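PDB 7CPX: lovastatin nonaketide synthase, polyketide synthase component from Aspergillus terreus, which builds the polyketide core of lovastatin, condensing nine malonyl-CoA units and modifying the growing chain by reduction, dehydration and methylation while it stays tethered to its carrier domain. Local coordinates for residues Met225-Arg231 against Asp240-Arg244; Ser232-Asp236 against Asp328-Ala332; His1376-Leu1381 against Leu1408-Phe1412. The protein carries 2 engineered substitutions. All coordinates share one frame; numbering follows the deposited sequence.

Three contacts sample two distant regions of one megasynthase chain. Contacts 1 and 2 both belong to the ketosynthase, their centres 12 Å apart. Both draw on the long loop between helix 214-222 and strand 247-255, and their segments alternate along the chain; a probable hydrogen bond from Ala-243 N to Ser-232 OG joins them. Contact 2 then ties this loop to helix 327-339, so that both lie close to the predicted catalytic residues: Tyr-242 beside His-367, Glu-331 beside His-320. Contact 3 follows much later in sequence, where helices 1376-1386 and 1409-1415 pack against each other and both reach Ile-1560 of helix 1554-1561. Its centre, about 91 Å from that of contact 1 and about 97 Å from that of contact 2, lies on the opposite side of the chain's centre, in keeping with a multidomain protein whose separate catalytic regions share one chain.

Contact 1 of 3, residues Met225-Arg231 against Asp240-Arg244; sequences MLSPSGR and DGYAR
Leu-226 and Tyr-242 meet in a single backbone bridge of parallel pattern, in which Tyr-242 N donates to Met-225 O at 3.0 Å and Ser-227 N donates to Tyr-242 O, also at 3.0 Å. Gly-241, with no side chain, lets the two backbones close up next to this bridge. Beyond it, the chain folds back through a type I turn from Ser-227 to Gly-230, and the carboxylate of Asp-240 reaches into that turn. Ser-227 OG lies 2.5 Å from Asp-240 OD1, while Ser-229 OG approaches Asp-240 OD2 at 3.2 Å; the hydroxyls are 2.7 Å apart (Ser-229 OG to Ser-227 OG), and with Arg-231 O also within reach of Ser-227 OG, how the protons are shared stays open. A weak bond from Ser-229 N to Asp-240 OD2 adds to it, and the ring of Pro-228 lies against the same carboxylate.

Around Tyr-242 the contact turns apolar. With chi1 at 67°, CG of Tyr-242 sits between its own N and carbonyl carbon, and the ring comes back alongside Met-225, whose CE lies at the ring edge, in plane, 3.4 Å from Tyr-242 OH. Leu-226 CD2 approaches CE1 of Tyr-242 obliquely at 3.3 Å. The phenol hydroxyl is hydrogen-bonded to Glu-369 and the ring meets that of His-367, a predicted catalytic residue, consistent with the bridged loop lining the thiolase-type ketosynthase active site.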
loop_
_atom_site.group_PDB
_atom_site.type_symbol
_atom_site.label_atom_id
_atom_site.label_comp_id
_atom_site.label_asym_id
_atom_site.label_seq_id
_atom_site.Cartn_x
_atom_site.Cartn_y
_atom_site.Cartn_z
ATOM N N MET A 225 23.941 21.158 2.658
ATOM C CA MET A 225 25.369 20.943 2.454
ATOM C C MET A 225 25.707 20.810 0.976
ATOM O O MET A 225 26.731 21.335 0.522
ATOM C CB MET A 225 25.819 19.696 3.214
ATOM C CG MET A 225 25.692 19.814 4.721
ATOM S SD MET A 225 25.847 18.229 5.566
ATOM C CE MET A 225 27.488 17.726 5.057
ATOM N N LEU A 226 24.869 20.117 0.212
ATOM C CA LEU A 226 25.153 19.873 -1.191
ATOM C C LEU A 226 24.974 21.142 -2.014
ATOM O O LEU A 226 24.278 22.082 -1.622
ATOM C CB LEU A 226 24.250 18.772 -1.746
ATOM C CG LEU A 226 24.295 17.430 -1.017
ATOM C CD1 LEU A 226 23.554 16.370 -1.807
ATOM C CD2 LEU A 226 25.727 16.994 -0.758
ATOM N N SER A 227 25.617 21.155 -3.175
ATOM C CA SER A 227 25.510 22.283 -4.085
ATOM C C SER A 227 24.309 22.090 -5.001
ATOM O O SER A 227 24.306 21.153 -5.808
ATOM C CB SER A 227 26.780 22.416 -4.917
ATOM O OG SER A 227 26.649 23.435 -5.890
ATOM N N PRO A 228 23.278 22.935 -4.920
ATOM C CA PRO A 228 22.164 22.796 -5.872
ATOM C C PRO A 228 22.601 22.940 -7.316
ATOM O O PRO A 228 22.033 22.283 -8.197
ATOM C CB PRO A 228 21.196 23.910 -5.450
ATOM C CG PRO A 228 22.027 24.879 -4.688
ATOM C CD PRO A 228 23.068 24.061 -3.996
ATOM N N SER A 229 23.600 23.782 -7.585
ATOM C CA SER A 229 24.143 23.890 -8.933
ATOM C C SER A 229 24.814 22.601 -9.381
ATOM O O SER A 229 25.013 22.405 -10.585
ATOM C CB SER A 229 25.141 25.046 -9.008
ATOM O OG SER A 229 26.192 24.871 -8.074
ATOM N N GLY A 230 25.167 21.724 -8.447
ATOM C CA GLY A 230 25.761 20.451 -8.791
ATOM C C GLY A 230 27.260 20.464 -8.959
ATOM O O GLY A 230 27.808 19.526 -9.548
ATOM N N ARG A 231 27.946 21.493 -8.467
ATOM C CA ARG A 231 29.392 21.592 -8.597
ATOM C C ARG A 231 29.976 22.236 -7.350
ATOM O O ARG A 231 29.410 23.189 -6.810
ATOM C CB ARG A 231 29.781 22.397 -9.841
ATOM C CG ARG A 231 29.352 21.737 -11.137
ATOM C CD ARG A 231 29.746 22.555 -12.348
ATOM N NE ARG A 231 29.307 21.927 -13.588
ATOM C CZ ARG A 231 28.080 22.021 -14.083
ATOM N NH1 ARG A 231 27.134 22.710 -13.465
ATOM N NH2 ARG A 231 27.792 21.405 -15.226
ATOM N N ASP A 240 27.736 27.306 -3.058
ATOM C CA ASP A 240 26.423 27.000 -2.505
ATOM C C ASP A 240 26.353 25.576 -1.963
ATOM O O ASP A 240 25.256 25.017 -1.852
ATOM C CB ASP A 240 25.336 27.206 -3.563
ATOM C CG ASP A 240 25.618 26.445 -4.842
ATOM O OD1 ASP A 240 26.668 25.773 -4.915
ATOM O OD2 ASP A 240 24.790 26.517 -5.775
ATOM N N GLY A 241 27.491 24.979 -1.626
ATOM C CA GLY A 241 27.574 23.624 -1.134
ATOM C C GLY A 241 28.662 22.870 -1.856
ATOM O O GLY A 241 29.540 23.453 -2.500
ATOM N N TYR A 242 28.609 21.545 -1.755
ATOM C CA TYR A 242 29.561 20.673 -2.427
ATOM C C TYR A 242 28.815 19.627 -3.239
ATOM O O TYR A 242 27.786 19.102 -2.802
ATOM C CB TYR A 242 30.501 19.991 -1.426
ATOM C CG TYR A 242 29.846 18.998 -0.494
ATOM C CD1 TYR A 242 29.576 17.702 -0.905
ATOM C CD2 TYR A 242 29.524 19.350 0.806
ATOM C CE1 TYR A 242 28.988 16.793 -0.058
ATOM C CE2 TYR A 242 28.936 18.446 1.663
ATOM C CZ TYR A 242 28.670 17.169 1.226
ATOM O OH TYR A 242 28.084 16.260 2.076
ATOM N N ALA A 243 29.340 19.330 -4.421
ATOM C CA ALA A 243 28.753 18.332 -5.302
ATOM C C ALA A 243 29.328 16.966 -4.957
ATOM O O ALA A 243 30.548 16.774 -4.984
ATOM C CB ALA A 243 29.028 18.676 -6.764
ATOM N N ARG A 244 28.450 16.022 -4.630
ATOM C CA ARG A 244 28.897 14.674 -4.324
ATOM C C ARG A 244 29.583 14.060 -5.536
ATOM O O ARG A 244 29.190 14.303 -6.681
ATOM C CB ARG A 244 27.717 13.808 -3.894
ATOM C CG ARG A 244 27.196 14.115 -2.500
ATOM C CD ARG A 244 26.023 13.219 -2.137
ATOM N NE ARG A 244 26.272 11.832 -2.506
ATOM C CZ ARG A 244 27.118 11.033 -1.873
ATOM N NH1 ARG A 244 27.809 11.451 -0.826
ATOM N NH2 ARG A 244 27.283 9.786 -2.306
#

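Contact 2 of 3, residues Ser232-Asp236 against Asp328-Ala332; sequences SRMWD and DPQEA
Asp-328 OD2 accepts the backbone N-H of Trp-235 at 2.8 Å, in a nearly straight bond (173° at the hydrogen) that meets the oxygen from above the carboxylate plane. The amide is presented by a type II turn from Arg-233 to Asp-236, and the aspartate stands near the start of helix 327-339. Its other oxygen has a weak bond to Gly-323 N, so each oxygen has a backbone N-H partner, the second only weakly.

The indole of Trp-235 then runs along the helix. Chi1 of -62° places CG beside the residue's own backbone N, which brings the five-membered ring up to the aspartate: CD1 lies 3.4 Å from Asp-328 CB. One turn further along, Ala-332 CB sits over one face of the six-membered ring, 3.8 Å from its centroid, a CH-pi contact. Met-234 CE covers the opposite face, so the indole is sandwiched between a methyl from its own loop and one from the helix. Glu-331 OE1 lies near the ring plane at the indole edge, 4.0 Å from NE1 of Trp-235; OE1 is hydrogen-bonded instead to Gly-321 N, next to the predicted catalytic His-320. With the indole set obliquely, its plane 60° from that of the Asp-328 carboxylate, the buried carboxylate, if charged, would be stabilised in part by these N-H groups, while methyls over both faces limit how the indole can turn.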
loop_
_atom_site.group_PDB
_atom_site.type_symbol
_atom_site.label_atom_id
_atom_site.label_comp_id
_atom_site.label_asym_id
_atom_site.label_seq_id
_atom_site.Cartn_x
_atom_site.Cartn_y
_atom_site.Cartn_z
ATOM N N SER A 232 31.111 21.706 -6.900
ATOM C CA SER A 232 31.804 22.220 -5.720
ATOM C C SER A 232 32.647 23.414 -6.148
ATOM O O SER A 232 33.840 23.295 -6.432
ATOM C CB SER A 232 32.663 21.138 -5.080
ATOM O OG SER A 232 31.882 20.017 -4.710
ATOM N N ARG A 233 32.017 24.584 -6.195
ATOM C CA ARG A 233 32.694 25.810 -6.609
ATOM C C ARG A 233 33.588 26.272 -5.465
ATOM O O ARG A 233 33.185 27.057 -4.605
ATOM C CB ARG A 233 31.682 26.878 -6.999
ATOM C CG ARG A 233 30.825 26.505 -8.193
ATOM C CD ARG A 233 29.971 27.673 -8.648
ATOM N NE ARG A 233 29.997 27.830 -10.097
ATOM C CZ ARG A 233 29.205 27.178 -10.938
ATOM N NH1 ARG A 233 28.302 26.312 -10.508
ATOM N NH2 ARG A 233 29.324 27.399 -12.243
ATOM N N MET A 234 34.820 25.775 -5.460
ATOM C CA MET A 234 35.764 26.099 -4.400
ATOM C C MET A 234 36.037 27.597 -4.364
ATOM O O MET A 234 36.428 28.192 -5.373
ATOM C CB MET A 234 37.064 25.325 -4.614
ATOM C CG MET A 234 38.212 25.754 -3.715
ATOM S SD MET A 234 39.725 24.851 -4.079
ATOM C CE MET A 234 40.906 25.794 -3.124
ATOM N N TRP A 235 35.831 28.201 -3.197
ATOM C CA TRP A 235 36.181 29.588 -2.911
ATOM C C TRP A 235 35.562 30.573 -3.895
ATOM O O TRP A 235 36.002 31.727 -3.966
ATOM C CB TRP A 235 37.702 29.783 -2.888
ATOM C CG TRP A 235 38.416 28.992 -1.830
ATOM C CD1 TRP A 235 37.912 27.968 -1.085
ATOM C CD2 TRP A 235 39.769 29.168 -1.397
ATOM N NE1 TRP A 235 38.863 27.494 -0.219
ATOM C CE2 TRP A 235 40.015 28.216 -0.391
ATOM C CE3 TRP A 235 40.797 30.039 -1.765
ATOM C CZ2 TRP A 235 41.243 28.109 0.251
ATOM C CZ3 TRP A 235 42.015 29.932 -1.127
ATOM C CH2 TRP A 235 42.228 28.976 -0.131
ATOM N N ASP A 236 34.552 30.158 -4.651
ATOM C CA ASP A 236 33.942 31.019 -5.649
ATOM C C ASP A 236 32.716 31.721 -5.074
ATOM O O ASP A 236 32.098 31.262 -4.110
ATOM C CB ASP A 236 33.545 30.211 -6.884
ATOM C CG ASP A 236 33.115 31.086 -8.042
ATOM O OD1 ASP A 236 33.993 31.692 -8.691
ATOM O OD2 ASP A 236 31.896 31.170 -8.305
ATOM N N ASP A 328 34.487 27.192 3.144
ATOM C CA ASP A 328 35.603 27.670 2.330
ATOM C C ASP A 328 36.301 28.870 2.953
ATOM O O ASP A 328 37.544 28.890 2.979
ATOM C CB ASP A 328 35.105 27.990 0.917
ATOM C CG ASP A 328 34.828 26.743 0.101
ATOM O OD1 ASP A 328 34.924 25.630 0.657
ATOM O OD2 ASP A 328 34.514 26.876 -1.100
ATOM N N PRO A 329 35.598 29.897 3.441
ATOM C CA PRO A 329 36.309 31.009 4.091
ATOM C C PRO A 329 37.142 30.568 5.279
ATOM O O PRO A 329 38.251 31.077 5.479
ATOM C CB PRO A 329 35.173 31.954 4.510
ATOM C CG PRO A 329 34.024 31.588 3.639
ATOM C CD PRO A 329 34.143 30.120 3.408
ATOM N N GLN A 330 36.637 29.623 6.075
ATOM C CA GLN A 330 37.409 29.126 7.207
ATOM C C GLN A 330 38.697 28.469 6.737
ATOM O O GLN A 330 39.769 28.697 7.312
ATOM C CB GLN A 330 36.571 28.136 8.017
ATOM C CG GLN A 330 35.303 28.728 8.612
ATOM C CD GLN A 330 35.570 29.598 9.823
ATOM O OE1 GLN A 330 36.692 29.655 10.326
ATOM N NE2 GLN A 330 34.536 30.278 10.301
ATOM N N GLU A 331 38.614 27.653 5.685
ATOM C CA GLU A 331 39.805 26.994 5.163
ATOM C C GLU A 331 40.796 28.004 4.606
ATOM O O GLU A 331 42.009 27.873 4.813
ATOM C CB GLU A 331 39.414 25.990 4.083
ATOM C CG GLU A 331 40.592 25.238 3.504
ATOM C CD GLU A 331 40.166 24.136 2.566
ATOM O OE1 GLU A 331 39.059 24.230 1.998
ATOM O OE2 GLU A 331 40.939 23.171 2.402
ATOM N N ALA A 332 40.304 29.008 3.880
ATOM C CA ALA A 332 41.197 30.024 3.338
ATOM C C ALA A 332 41.893 30.784 4.456
ATOM O O ALA A 332 43.097 31.056 4.379
ATOM C CB ALA A 332 40.419 30.983 2.440
#

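Contact 3 of 3, residues His1376-Leu1381 against Leu1408-Phe1412; sequences HPHVRL and LLTEF
Leu-1381 points its CB toward the helix that begins after Leu-1408, and chi1 of -82° then carries CG to within 3.6 Å of Leu-1408 CB. From this branch point the two methyls divide the work. CD2 stays with Leu-1408, 3.5 Å from its CB, the two leucine side chains sliding past each other in opposite directions. CD1 reaches over the first turn of the opposing helix, where it meets Leu-1408 O, Leu-1409 CA at 3.4 Å and Phe-1412 CB at 3.3 Å.

The arrangement is a helix packed on the N-terminal turn of another: 1376-1386 against 1409-1415, with Leu-1408 at the N-cap position. Ile-1560 of helix 1554-1561 touches both Leu-1381 and Leu-1409, connecting the pair to a helix that follows strand 1542-1547 of the methyltransferase's mixed sheet.

One turn back from Leu-1381, Pro-1377 lays its CB 3.7 Å from Phe-1412 CA, at the point where the backbones come nearest. His-1378 and Phe-1412 extend side by side in the same direction, both with CG anti to the backbone N (chi1 179° for His-1378); their rings are oblique, with planes at 37° and ND1 of His-1378 3.4 Å from CE1 of Phe-1412. The far nitrogen of that histidine, NE2, is hydrogen-bonded to Arg-1556 O. Toward the other rim of the contact, Leu-1408 CD2 rests on the aliphatic part of Arg-1380, 3.4 Å from its CG, and also approaches the His-1376 ring.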
loop_
_atom_site.group_PDB
_atom_site.type_symbol
_atom_site.label_atom_id
_atom_site.label_comp_id
_atom_site.label_asym_id
_atom_site.label_seq_id
_atom_site.Cartn_x
_atom_site.Cartn_y
_atom_site.Cartn_z
ATOM N N HIS A 1376 -50.042 14.801 51.641
ATOM C CA HIS A 1376 -48.999 13.816 51.878
ATOM C C HIS A 1376 -47.811 14.426 52.615
ATOM O O HIS A 1376 -47.543 14.043 53.758
ATOM C CB HIS A 1376 -48.540 13.189 50.561
ATOM C CG HIS A 1376 -47.280 12.390 50.684
ATOM N ND1 HIS A 1376 -47.193 11.259 51.467
ATOM C CD2 HIS A 1376 -46.056 12.564 50.135
ATOM C CE1 HIS A 1376 -45.968 10.766 51.389
ATOM N NE2 HIS A 1376 -45.259 11.539 50.587
ATOM N N PRO A 1377 -47.078 15.368 52.013
ATOM C CA PRO A 1377 -45.827 15.809 52.653
ATOM C C PRO A 1377 -46.025 16.426 54.027
ATOM O O PRO A 1377 -45.271 16.107 54.952
ATOM C CB PRO A 1377 -45.266 16.822 51.647
ATOM C CG PRO A 1377 -46.461 17.342 50.938
ATOM C CD PRO A 1377 -47.402 16.179 50.826
ATOM N N HIS A 1378 -47.039 17.276 54.198
ATOM C CA HIS A 1378 -47.190 18.009 55.452
ATOM C C HIS A 1378 -47.472 17.063 56.615
ATOM O O HIS A 1378 -46.714 17.012 57.593
ATOM C CB HIS A 1378 -48.306 19.047 55.314
ATOM C CG HIS A 1378 -48.558 19.833 56.564
ATOM N ND1 HIS A 1378 -47.543 20.250 57.398
ATOM C CD2 HIS A 1378 -49.710 20.283 57.116
ATOM C CE1 HIS A 1378 -48.060 20.920 58.413
ATOM N NE2 HIS A 1378 -49.373 20.955 58.265
ATOM N N VAL A 1379 -48.566 16.305 56.533
ATOM C CA VAL A 1379 -48.916 15.413 57.628
ATOM C C VAL A 1379 -47.944 14.244 57.727
ATOM O O VAL A 1379 -47.749 13.692 58.816
ATOM C CB VAL A 1379 -50.369 14.926 57.470
ATOM C CG1 VAL A 1379 -50.449 13.782 56.477
ATOM C CG2 VAL A 1379 -50.943 14.529 58.823
ATOM N N ARG A 1380 -47.313 13.850 56.618
ATOM C CA ARG A 1380 -46.269 12.833 56.689
ATOM C C ARG A 1380 -45.088 13.324 57.515
ATOM O O ARG A 1380 -44.534 12.571 58.324
ATOM C CB ARG A 1380 -45.820 12.448 55.279
ATOM C CG ARG A 1380 -44.809 11.312 55.225
ATOM C CD ARG A 1380 -45.383 10.034 55.813
ATOM N NE ARG A 1380 -44.560 8.868 55.514
ATOM C CZ ARG A 1380 -44.821 7.640 55.944
ATOM N NH1 ARG A 1380 -45.869 7.382 56.710
ATOM N NH2 ARG A 1380 -44.010 6.646 55.595
ATOM N N LEU A 1381 -44.688 14.584 57.327
ATOM C CA LEU A 1381 -43.661 15.165 58.184
ATOM C C LEU A 1381 -44.149 15.282 59.617
ATOM O O LEU A 1381 -43.373 15.091 60.558
ATOM C CB LEU A 1381 -43.249 16.535 57.658
ATOM C CG LEU A 1381 -42.233 16.531 56.522
ATOM C CD1 LEU A 1381 -42.065 17.931 55.990
ATOM C CD2 LEU A 1381 -40.896 15.974 56.996
ATOM N N LEU A 1408 -38.615 14.816 53.783
ATOM C CA LEU A 1408 -39.807 15.403 53.188
ATOM C C LEU A 1408 -39.964 16.901 53.421
ATOM O O LEU A 1408 -40.903 17.487 52.873
ATOM C CB LEU A 1408 -41.066 14.684 53.705
ATOM C CG LEU A 1408 -41.192 13.197 53.363
ATOM C CD1 LEU A 1408 -40.564 12.326 54.443
ATOM C CD2 LEU A 1408 -42.650 12.822 53.153
ATOM N N LEU A 1409 -39.094 17.545 54.205
ATOM C CA LEU A 1409 -39.239 18.983 54.417
ATOM C C LEU A 1409 -39.116 19.742 53.103
ATOM O O LEU A 1409 -39.874 20.687 52.849
ATOM C CB LEU A 1409 -38.206 19.481 55.430
ATOM C CG LEU A 1409 -38.249 20.976 55.757
ATOM C CD1 LEU A 1409 -39.541 21.352 56.467
ATOM C CD2 LEU A 1409 -37.044 21.360 56.598
ATOM N N THR A 1410 -38.171 19.343 52.252
ATOM C CA THR A 1410 -38.125 19.897 50.904
ATOM C C THR A 1410 -39.403 19.569 50.146
ATOM O O THR A 1410 -39.946 20.417 49.426
ATOM C CB THR A 1410 -36.904 19.359 50.156
ATOM O OG1 THR A 1410 -35.707 19.831 50.788
ATOM C CG2 THR A 1410 -36.922 19.812 48.704
ATOM N N GLU A 1411 -39.902 18.340 50.296
ATOM C CA GLU A 1411 -41.177 17.982 49.688
ATOM C C GLU A 1411 -42.310 18.817 50.267
ATOM O O GLU A 1411 -43.234 19.208 49.546
ATOM C CB GLU A 1411 -41.457 16.492 49.884
ATOM C CG GLU A 1411 -40.414 15.584 49.258
ATOM C CD GLU A 1411 -40.757 14.114 49.411
ATOM O OE1 GLU A 1411 -41.815 13.808 49.998
ATOM O OE2 GLU A 1411 -39.967 13.267 48.945
ATOM N N PHE A 1412 -42.263 19.098 51.570
ATOM C CA PHE A 1412 -43.278 19.958 52.169
ATOM C C PHE A 1412 -43.248 21.351 51.555
ATOM O O PHE A 1412 -44.299 21.933 51.264
ATOM C CB PHE A 1412 -43.077 20.028 53.683
ATOM C CG PHE A 1412 -43.786 21.177 54.339
ATOM C CD1 PHE A 1412 -45.148 21.124 54.581
ATOM C CD2 PHE A 1412 -43.086 22.308 54.725
ATOM C CE1 PHE A 1412 -45.800 22.179 55.189
ATOM C CE2 PHE A 1412 -43.732 23.366 55.333
ATOM C CZ PHE A 1412 -45.091 23.302 55.565
#